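Local coordinates for aminofutalosine deaminase (Helicobacter pylori, PDB 7LKK), which deaminates aminofutalosine hydrolytically in the menaquinone pathway, and is seen here with an iron(III) ion and the inhibitor methylthio-coformycin, at residues Gly161-Leu166 against Leu247-Phe252; Ala195-Gln200 against Leu226-Trp231; Ser254-Glu257 against Asp261-Asp264. One frame throughout, in Å; residues are numbered along the deposited sequence.

All three contacts lie in loops and short helices at one end of the amidohydrolase barrel. All the touching residues of contact 2 are buried, next to the inhibitor, whereas contacts 1 and 3 are partly buried and contact 1 lies farthest from the chain's centre. Contacts 1 and 3 both draw on the excursion between helices 242-247 and 259-264. A carboxylate and two waters join the outer loops of contact 1; in contact 2 a proline and a tyrosine ring edge flank a buried glutamate, with a tryptophan packed on the tyrosine; contact 3 adds an edge-to-face tyrosine pair beside a weak polar link. Residues 195-200 tie all three together: Gly161 bonds to the backbone of Ser198 and Gln200, and Tyr256 OH to Val199 O.

Contact 1 of 3, residues Gly161-Leu166 against Leu247-Phe252; sequences GSSYSL and LKESNF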
loop_
_atom_site.group_PDB
_atom_site.type_symbol
_atom_site.label_atom_id
_atom_site.label_comp_id
_atom_site.label_asym_id
_atom_site.label_seq_id
_atom_site.Cartn_x
_atom_site.Cartn_y
_atom_site.Cartn_z
ATOM N N GLY A 161 31.964 3.819 -9.211
ATOM C CA GLY A 161 33.149 4.551 -9.627
ATOM C C GLY A 161 33.040 5.244 -10.969
ATOM O O GLY A 161 33.015 4.586 -12.014
ATOM N N SER A 162 32.994 6.575 -10.959
ATOM C CA SER A 162 32.817 7.362 -12.174
ATOM C C SER A 162 34.129 7.866 -12.761
ATOM O O SER A 162 34.108 8.556 -13.785
ATOM C CB SER A 162 31.888 8.547 -11.899
ATOM O OG SER A 162 32.116 9.076 -10.605
ATOM N N SER A 163 35.263 7.541 -12.149
ATOM C CA SER A 163 36.571 7.929 -12.661
ATOM C C SER A 163 37.471 6.704 -12.675
ATOM O O SER A 163 37.632 6.038 -11.647
ATOM C CB SER A 163 37.189 9.049 -11.815
ATOM O OG SER A 163 37.701 8.548 -10.594
ATOM N N TYR A 164 38.048 6.410 -13.839
ATOM C CA TYR A 164 38.806 5.176 -14.012
ATOM C C TYR A 164 40.028 5.144 -13.101
ATOM O O TYR A 164 40.785 6.114 -13.015
ATOM C CB TYR A 164 39.238 5.020 -15.470
ATOM C CG TYR A 164 39.947 3.712 -15.748
ATOM C CD1 TYR A 164 41.326 3.603 -15.621
ATOM C CD2 TYR A 164 39.234 2.584 -16.128
ATOM C CE1 TYR A 164 41.973 2.410 -15.866
ATOM C CE2 TYR A 164 39.874 1.386 -16.378
ATOM C CZ TYR A 164 41.243 1.305 -16.246
ATOM O OH TYR A 164 41.886 0.114 -16.492
ATOM N N SER A 165 40.217 4.013 -12.425
ATOM C CA SER A 165 41.379 3.797 -11.571
ATOM C C SER A 165 41.702 2.311 -11.574
ATOM O O SER A 165 40.882 1.502 -11.127
ATOM C CB SER A 165 41.119 4.293 -10.146
ATOM O OG SER A 165 41.976 3.654 -9.217
ATOM N N LEU A 166 42.884 1.953 -12.081
ATOM C CA LEU A 166 43.297 0.553 -12.064
ATOM C C LEU A 166 43.451 0.032 -10.641
ATOM O O LEU A 166 43.203 -1.152 -10.384
ATOM C CB LEU A 166 44.603 0.376 -12.841
ATOM C CG LEU A 166 45.085 -1.060 -13.069
ATOM C CD1 LEU A 166 43.994 -1.911 -13.704
ATOM C CD2 LEU A 166 46.347 -1.077 -13.917
ATOM N N LEU A 247 31.159 14.268 -5.870
ATOM C CA LEU A 247 32.290 13.365 -6.005
ATOM C C LEU A 247 33.628 14.071 -6.165
ATOM O O LEU A 247 34.664 13.395 -6.153
ATOM C CB LEU A 247 32.071 12.423 -7.198
ATOM C CG LEU A 247 30.740 11.670 -7.176
ATOM C CD1 LEU A 247 30.570 10.823 -8.428
ATOM C CD2 LEU A 247 30.633 10.810 -5.925
ATOM N N LYS A 248 33.636 15.398 -6.302
ATOM C CA LYS A 248 34.861 16.161 -6.550
ATOM C C LYS A 248 35.588 15.632 -7.786
ATOM O O LYS A 248 36.803 15.424 -7.784
ATOM C CB LYS A 248 35.778 16.151 -5.322
ATOM N N GLU A 249 34.822 15.400 -8.848
ATOM C CA GLU A 249 35.340 14.912 -10.117
ATOM C C GLU A 249 35.006 15.911 -11.216
ATOM O O GLU A 249 33.902 16.464 -11.251
ATOM C CB GLU A 249 34.763 13.530 -10.466
ATOM C CG GLU A 249 35.246 12.402 -9.564
ATOM C CD GLU A 249 34.526 11.086 -9.823
ATOM O OE1 GLU A 249 33.684 11.031 -10.744
ATOM O OE2 GLU A 249 34.806 10.102 -9.105
ATOM N N SER A 250 35.965 16.143 -12.113
ATOM C CA SER A 250 35.781 17.089 -13.215
ATOM C C SER A 250 35.198 16.343 -14.412
ATOM O O SER A 250 35.885 16.010 -15.381
ATOM C CB SER A 250 37.097 17.774 -13.558
ATOM O OG SER A 250 37.646 18.420 -12.421
ATOM N N ASN A 251 33.894 16.083 -14.337
ATOM C CA ASN A 251 33.158 15.443 -15.421
ATOM C C ASN A 251 31.833 16.164 -15.616
ATOM O O ASN A 251 31.050 16.296 -14.671
ATOM C CB ASN A 251 32.922 13.956 -15.136
ATOM C CG ASN A 251 32.160 13.269 -16.248
ATOM O OD1 ASN A 251 32.607 13.238 -17.394
ATOM N ND2 ASN A 251 31.002 12.711 -15.916
ATOM N N PHE A 252 31.580 16.612 -16.849
ATOM C CA PHE A 252 30.405 17.413 -17.165
ATOM C C PHE A 252 29.574 16.805 -18.292
ATOM O O PHE A 252 28.535 17.368 -18.654
ATOM C CB PHE A 252 30.842 18.854 -17.513
ATOM C CG PHE A 252 29.755 19.717 -18.101
ATOM C CD1 PHE A 252 29.863 20.189 -19.398
ATOM C CD2 PHE A 252 28.631 20.052 -17.361
ATOM C CE1 PHE A 252 28.873 20.979 -19.951
ATOM C CE2 PHE A 252 27.634 20.841 -17.911
ATOM C CZ PHE A 252 27.756 21.306 -19.207
HETATM O O HOH W 1 33.703 7.808 -8.554
HETATM O O HOH W 2 34.236 11.202 -13.440
#
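Ser162 offers its hydroxyl, its backbone N-H and its carbonyl to a single carboxylate, that of Glu249, the first directly and the other two through water. The direct bond is short: Ser162 OG gives its proton to Glu249 OE1 at 2.5 Å, meeting the syn side of that oxygen and only 16° out of the carboxylate plane. Water 1 accepts from Ser162 N at 2.8 Å and donates to Glu249 OE2 at 2.6 Å. Water 2 donates both ways, to Ser162 O at 2.7 Å and to Glu249 OE1 at 2.8 Å. Glu249 OE1 therefore receives two protons and OE2 one, a set that fixes the rotation of the carboxylate and would be expected to favour its charged form. The acid reaches this place on a chain extended beyond CG (chi2 173°). Leu247 CD1 packs against the serine hydroxyl, 3.2 Å from Ser162 OG, and Ser163 brings its CB and hydroxyl alongside the other carboxylate oxygen, with Ser163 OG 3.6 Å from Glu249 OE2.

In the TIM-barrel fold of the amidohydrolases, residues 161-165 lie in the loop after strand 152-159 and lead into helix 166-180, and Ser165 is the N-cap of that helix, its OG bonded to Lys168 N. Residues 247-252 belong to the long excursion that separates barrel strands 218-222 and 269-275. There Lys248, with positive phi, leaves helix 242-247, while Ser250 centres an inverse gamma turn that brings Asn251 N weakly back to Glu249 O. Although the bond network is remote from the iron site, the side chain of Leu247 comes to about 6 Å from the bound inhibitor. Backbone bonds from Gly161 to Ser198 and Gln200 hold the first loop to its neighbour.

Contact 2 of 3, residues Ala195-Gln200 against Leu226-Trp231; sequences APYSVQ and LEELEW
Glu228 reaches from its helix into the angle between Pro196 and Tyr197, and its carboxylate and aliphatic chain make most of the contact with them. It crosses the proline at about a right angle, Glu228 OE2 lying 3.3 Å from Pro196 CD and close to CG as well, so that two carbons of the proline ring lie against this oxygen. Against the tyrosine the approach is to the ring edge: Glu228 CG lies in the ring plane, 3.9 Å from Tyr197 CD2, and Glu228 OE1 is 3.7 Å from Tyr197 CE2. The carboxylate stands steeply to the ring, the two planes being 78° apart. With CG opposite the backbone N (chi1 172°) and the chain extended, the acid points straight into this corner.

Purely apolar packing adds Trp231, whose CD1 approaches Tyr197 CB at 4.2 Å. One face of the Tyr197 ring is met by Ala195 CB, 3.5 Å above the plane and toward the rim, and the ring also stacks with Phe239. The side chain of Tyr197 is about 4 Å from the bound inhibitor.

The polar ends of Glu228 and Trp231 are satisfied by residues beyond the two segments. Glu228 OE2 accepts from Leu223 N and OE1 from Glu224 N, so the buried acid fastens the turn that follows the iron ligand His221 and carries the inhibitor-lining Glu224. Tyr243 OH links Tyr197 O with Trp231 NE1.

The contact thus joins regions that follow successive TIM-barrel strands, 187-193 and 218-222, at the inhibitor pocket: the loop before helix 201-213 and the start of helix 226-234, with Leu100 of helix 96-106 also touching Tyr197.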
loop_
_atom_site.group_PDB
_atom_site.type_symbol
_atom_site.label_atom_id
_atom_site.label_comp_id
_atom_site.label_asym_id
_atom_site.label_seq_id
_atom_site.Cartn_x
_atom_site.Cartn_y
_atom_site.Cartn_z
ATOM N N ALA A 195 25.015 1.961 -11.890
ATOM C CA ALA A 195 24.112 2.761 -12.711
ATOM C C ALA A 195 24.922 3.415 -13.826
ATOM O O ALA A 195 26.149 3.505 -13.736
ATOM C CB ALA A 195 23.393 3.827 -11.868
ATOM N N PRO A 196 24.248 3.867 -14.891
ATOM C CA PRO A 196 24.967 4.586 -15.956
ATOM C C PRO A 196 25.621 5.879 -15.497
ATOM O O PRO A 196 26.644 6.274 -16.069
ATOM C CB PRO A 196 23.870 4.852 -16.997
ATOM C CG PRO A 196 22.849 3.793 -16.751
ATOM C CD PRO A 196 22.858 3.558 -15.272
ATOM N N TYR A 197 25.068 6.560 -14.491
ATOM C CA TYR A 197 25.616 7.838 -14.053
ATOM C C TYR A 197 26.748 7.695 -13.046
ATOM O O TYR A 197 27.418 8.691 -12.747
ATOM C CB TYR A 197 24.510 8.715 -13.441
ATOM C CG TYR A 197 23.736 8.051 -12.322
ATOM C CD1 TYR A 197 24.273 7.944 -11.043
ATOM C CD2 TYR A 197 22.466 7.535 -12.544
ATOM C CE1 TYR A 197 23.567 7.334 -10.021
ATOM C CE2 TYR A 197 21.752 6.928 -11.528
ATOM C CZ TYR A 197 22.308 6.829 -10.270
ATOM O OH TYR A 197 21.604 6.223 -9.257
ATOM N N SER A 198 26.978 6.495 -12.514
ATOM C CA SER A 198 27.917 6.311 -11.419
ATOM C C SER A 198 29.101 5.412 -11.744
ATOM O O SER A 198 30.013 5.311 -10.915
ATOM C CB SER A 198 27.194 5.741 -10.188
ATOM O OG SER A 198 26.639 4.469 -10.473
ATOM N N VAL A 199 29.123 4.755 -12.903
ATOM C CA VAL A 199 30.199 3.833 -13.257
ATOM C C VAL A 199 30.769 4.240 -14.608
ATOM O O VAL A 199 30.048 4.254 -15.612
ATOM C CB VAL A 199 29.730 2.369 -13.291
ATOM C CG1 VAL A 199 30.871 1.470 -13.731
ATOM C CG2 VAL A 199 29.220 1.945 -11.925
ATOM N N GLN A 200 32.057 4.579 -14.628
ATOM C CA GLN A 200 32.740 4.888 -15.877
ATOM C C GLN A 200 32.747 3.661 -16.788
ATOM O O GLN A 200 32.762 2.517 -16.325
ATOM C CB GLN A 200 34.166 5.365 -15.587
ATOM C CG GLN A 200 34.894 5.957 -16.781
ATOM C CD GLN A 200 35.684 4.915 -17.541
ATOM O OE1 GLN A 200 36.060 3.884 -16.986
ATOM N NE2 GLN A 200 35.927 5.170 -18.821
ATOM N N LEU A 226 13.869 10.542 -14.232
ATOM C CA LEU A 226 13.952 11.484 -15.341
ATOM C C LEU A 226 15.320 12.153 -15.386
ATOM O O LEU A 226 15.843 12.439 -16.468
ATOM C CB LEU A 226 12.844 12.532 -15.222
ATOM C CG LEU A 226 12.822 13.637 -16.279
ATOM C CD1 LEU A 226 12.793 13.049 -17.683
ATOM C CD2 LEU A 226 11.640 14.574 -16.058
ATOM N N GLU A 227 15.909 12.414 -14.216
ATOM C CA GLU A 227 17.232 13.031 -14.169
ATOM C C GLU A 227 18.267 12.164 -14.873
ATOM O O GLU A 227 19.099 12.670 -15.634
ATOM C CB GLU A 227 17.640 13.288 -12.717
ATOM C CG GLU A 227 16.768 14.308 -11.991
ATOM C CD GLU A 227 15.652 13.667 -11.185
ATOM O OE1 GLU A 227 15.112 12.633 -11.628
ATOM O OE2 GLU A 227 15.314 14.199 -10.105
ATOM N N GLU A 228 18.226 10.852 -14.634
ATOM C CA GLU A 228 19.151 9.951 -15.315
ATOM C C GLU A 228 18.881 9.911 -16.814
ATOM O O GLU A 228 19.820 9.881 -17.618
ATOM C CB GLU A 228 19.053 8.552 -14.709
ATOM C CG GLU A 228 19.832 7.489 -15.463
ATOM C CD GLU A 228 19.587 6.098 -14.924
ATOM O OE1 GLU A 228 18.979 5.976 -13.837
ATOM O OE2 GLU A 228 19.994 5.122 -15.588
ATOM N N LEU A 229 17.606 9.928 -17.209
ATOM C CA LEU A 229 17.273 9.880 -18.630
ATOM C C LEU A 229 17.791 11.114 -19.359
ATOM O O LEU A 229 18.356 11.004 -20.454
ATOM C CB LEU A 229 15.761 9.740 -18.812
ATOM C CG LEU A 229 15.252 9.717 -20.254
ATOM C CD1 LEU A 229 15.790 8.502 -20.999
ATOM C CD2 LEU A 229 13.728 9.739 -20.286
ATOM N N GLU A 230 17.606 12.298 -18.768
ATOM C CA GLU A 230 18.094 13.523 -19.393
ATOM C C GLU A 230 19.615 13.545 -19.446
ATOM O O GLU A 230 20.202 14.061 -20.404
ATOM C CB GLU A 230 17.587 14.746 -18.628
ATOM C CG GLU A 230 16.095 14.997 -18.720
ATOM C CD GLU A 230 15.619 15.996 -17.681
ATOM O OE1 GLU A 230 14.392 16.160 -17.526
ATOM O OE2 GLU A 230 16.476 16.617 -17.015
ATOM N N TRP A 231 20.267 12.994 -18.422
ATOM C CA TRP A 231 21.723 12.912 -18.420
ATOM C C TRP A 231 22.215 11.930 -19.475
ATOM O O TRP A 231 23.100 12.254 -20.276
ATOM C CB TRP A 231 22.219 12.509 -17.032
ATOM C CG TRP A 231 23.710 12.603 -16.858
ATOM C CD1 TRP A 231 24.557 11.596 -16.503
ATOM C CD2 TRP A 231 24.522 13.774 -17.016
ATOM N NE1 TRP A 231 25.847 12.063 -16.433
ATOM C CE2 TRP A 231 25.852 13.397 -16.744
ATOM C CE3 TRP A 231 24.252 15.103 -17.358
ATOM C CZ2 TRP A 231 26.909 14.301 -16.805
ATOM C CZ3 TRP A 231 25.306 15.997 -17.420
ATOM C CH2 TRP A 231 26.617 15.592 -17.144
#

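Contact 3 of 3, residues Ser254-Glu257 against Asp261-Asp264; sequences SLYE and DYID
Asp261 turns its carboxylate back to the chain that leads into its own helix. Its CG lies opposite the backbone N (chi1 -170°), which carries the carboxylate toward Glu257 N. Asp261 OD2 accepts a weak hydrogen bond from Glu257 N, 3.3 Å long with an angle of 143° at the hydrogen, and sits near the plane of the Tyr256 ring at its edge, 3.8 Å from Tyr256 CD1. Water 3 makes a second link, donating to Glu257 O at 2.7 Å and accepting from Asp261 N at 3.0 Å.

Tyr262 comes next and forms a T-shaped pair with Tyr256. Its edge atom CD1 stands over the centre of the Tyr256 ring, 3.4 Å from Tyr256 CZ; the ring centroids are 4.8 Å apart and the planes are at 86°. Both hydroxyls are bonded elsewhere: Tyr256 OH to Val199 O in a neighbouring loop, and Tyr262 OH to Thr220 OG1 on barrel strand 218-222, one residue before the iron ligand His221. The edge-to-face pair thus sits between the loop 195-200 and strand 218-222 of the TIM barrel. On the loop side, Ser254 OG donates to Tyr256 O at 2.6 Å, which ties the Ser254 side chain to the backbone of the residue that carries the ring.

Further on, a salt bridge from Asp264 OD2 to Arg286 NH2 holds the helix to helix 281-291.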
loop_
_atom_site.group_PDB
_atom_site.type_symbol
_atom_site.label_atom_id
_atom_site.label_comp_id
_atom_site.label_asym_id
_atom_site.label_seq_id
_atom_site.Cartn_x
_atom_site.Cartn_y
_atom_site.Cartn_z
ATOM N N SER A 254 27.908 12.946 -20.000
ATOM C CA SER A 254 27.491 11.606 -19.615
ATOM C C SER A 254 28.624 10.608 -19.811
ATOM O O SER A 254 29.456 10.742 -20.714
ATOM C CB SER A 254 26.271 11.173 -20.428
ATOM O OG SER A 254 25.942 9.822 -20.162
ATOM N N LEU A 255 28.669 9.611 -18.926
ATOM C CA LEU A 255 29.614 8.515 -19.085
ATOM C C LEU A 255 29.251 7.603 -20.249
ATOM O O LEU A 255 30.073 6.769 -20.642
ATOM C CB LEU A 255 29.693 7.700 -17.793
ATOM C CG LEU A 255 29.988 8.487 -16.515
ATOM C CD1 LEU A 255 29.938 7.572 -15.303
ATOM C CD2 LEU A 255 31.341 9.183 -16.613
ATOM N N TYR A 256 28.046 7.741 -20.799
ATOM C CA TYR A 256 27.578 6.908 -21.899
ATOM C C TYR A 256 26.767 7.773 -22.849
ATOM O O TYR A 256 25.877 8.508 -22.412
ATOM C CB TYR A 256 26.730 5.738 -21.386
ATOM C CG TYR A 256 27.449 4.859 -20.390
ATOM C CD1 TYR A 256 28.210 3.779 -20.812
ATOM C CD2 TYR A 256 27.370 5.112 -19.026
ATOM C CE1 TYR A 256 28.872 2.975 -19.904
ATOM C CE2 TYR A 256 28.028 4.315 -18.112
ATOM C CZ TYR A 256 28.778 3.245 -18.558
ATOM O OH TYR A 256 29.433 2.446 -17.652
ATOM N N GLU A 257 27.074 7.687 -24.142
ATOM C CA GLU A 257 26.359 8.460 -25.160
ATOM C C GLU A 257 25.115 7.683 -25.570
ATOM O O GLU A 257 25.123 6.911 -26.529
ATOM C CB GLU A 257 27.260 8.756 -26.352
ATOM C CG GLU A 257 26.705 9.832 -27.276
ATOM C CD GLU A 257 26.484 11.155 -26.564
ATOM O OE1 GLU A 257 27.431 11.656 -25.922
ATOM O OE2 GLU A 257 25.356 11.690 -26.641
ATOM N N ASP A 261 24.301 2.733 -25.747
ATOM C CA ASP A 261 25.710 2.568 -25.402
ATOM C C ASP A 261 25.867 1.802 -24.094
ATOM O O ASP A 261 26.761 0.957 -23.961
ATOM C CB ASP A 261 26.384 3.936 -25.312
ATOM C CG ASP A 261 27.891 3.841 -25.189
ATOM O OD1 ASP A 261 28.480 2.901 -25.760
ATOM O OD2 ASP A 261 28.488 4.713 -24.524
ATOM N N TYR A 262 25.000 2.080 -23.119
ATOM C CA TYR A 262 25.056 1.370 -21.845
ATOM C C TYR A 262 24.529 -0.052 -21.985
ATOM O O TYR A 262 25.157 -1.007 -21.512
ATOM C CB TYR A 262 24.265 2.136 -20.786
ATOM C CG TYR A 262 24.456 1.612 -19.384
ATOM C CD1 TYR A 262 25.589 1.938 -18.650
ATOM C CD2 TYR A 262 23.506 0.786 -18.793
ATOM C CE1 TYR A 262 25.771 1.461 -17.367
ATOM C CE2 TYR A 262 23.680 0.303 -17.509
ATOM C CZ TYR A 262 24.814 0.644 -16.800
ATOM O OH TYR A 262 24.994 0.167 -15.523
ATOM N N ILE A 263 23.368 -0.208 -22.629
ATOM C CA ILE A 263 22.744 -1.524 -22.766
ATOM C C ILE A 263 23.677 -2.494 -23.481
ATOM O O ILE A 263 23.823 -3.652 -23.071
ATOM C CB ILE A 263 21.398 -1.400 -23.506
ATOM C CG1 ILE A 263 20.383 -0.626 -22.664
ATOM C CG2 ILE A 263 20.861 -2.780 -23.888
ATOM C CD1 ILE A 263 19.210 -0.102 -23.468
ATOM N N ASP A 264 24.325 -2.036 -24.555
ATOM C CA ASP A 264 25.130 -2.928 -25.384
ATOM C C ASP A 264 26.298 -3.548 -24.627
ATOM O O ASP A 264 26.779 -4.611 -25.030
ATOM C CB ASP A 264 25.645 -2.181 -26.615
ATOM C CG ASP A 264 24.534 -1.821 -27.582
ATOM O OD1 ASP A 264 23.375 -2.221 -27.337
ATOM O OD2 ASP A 264 24.820 -1.134 -28.587
HETATM O O HOH W 3 23.555 4.953 -27.551
#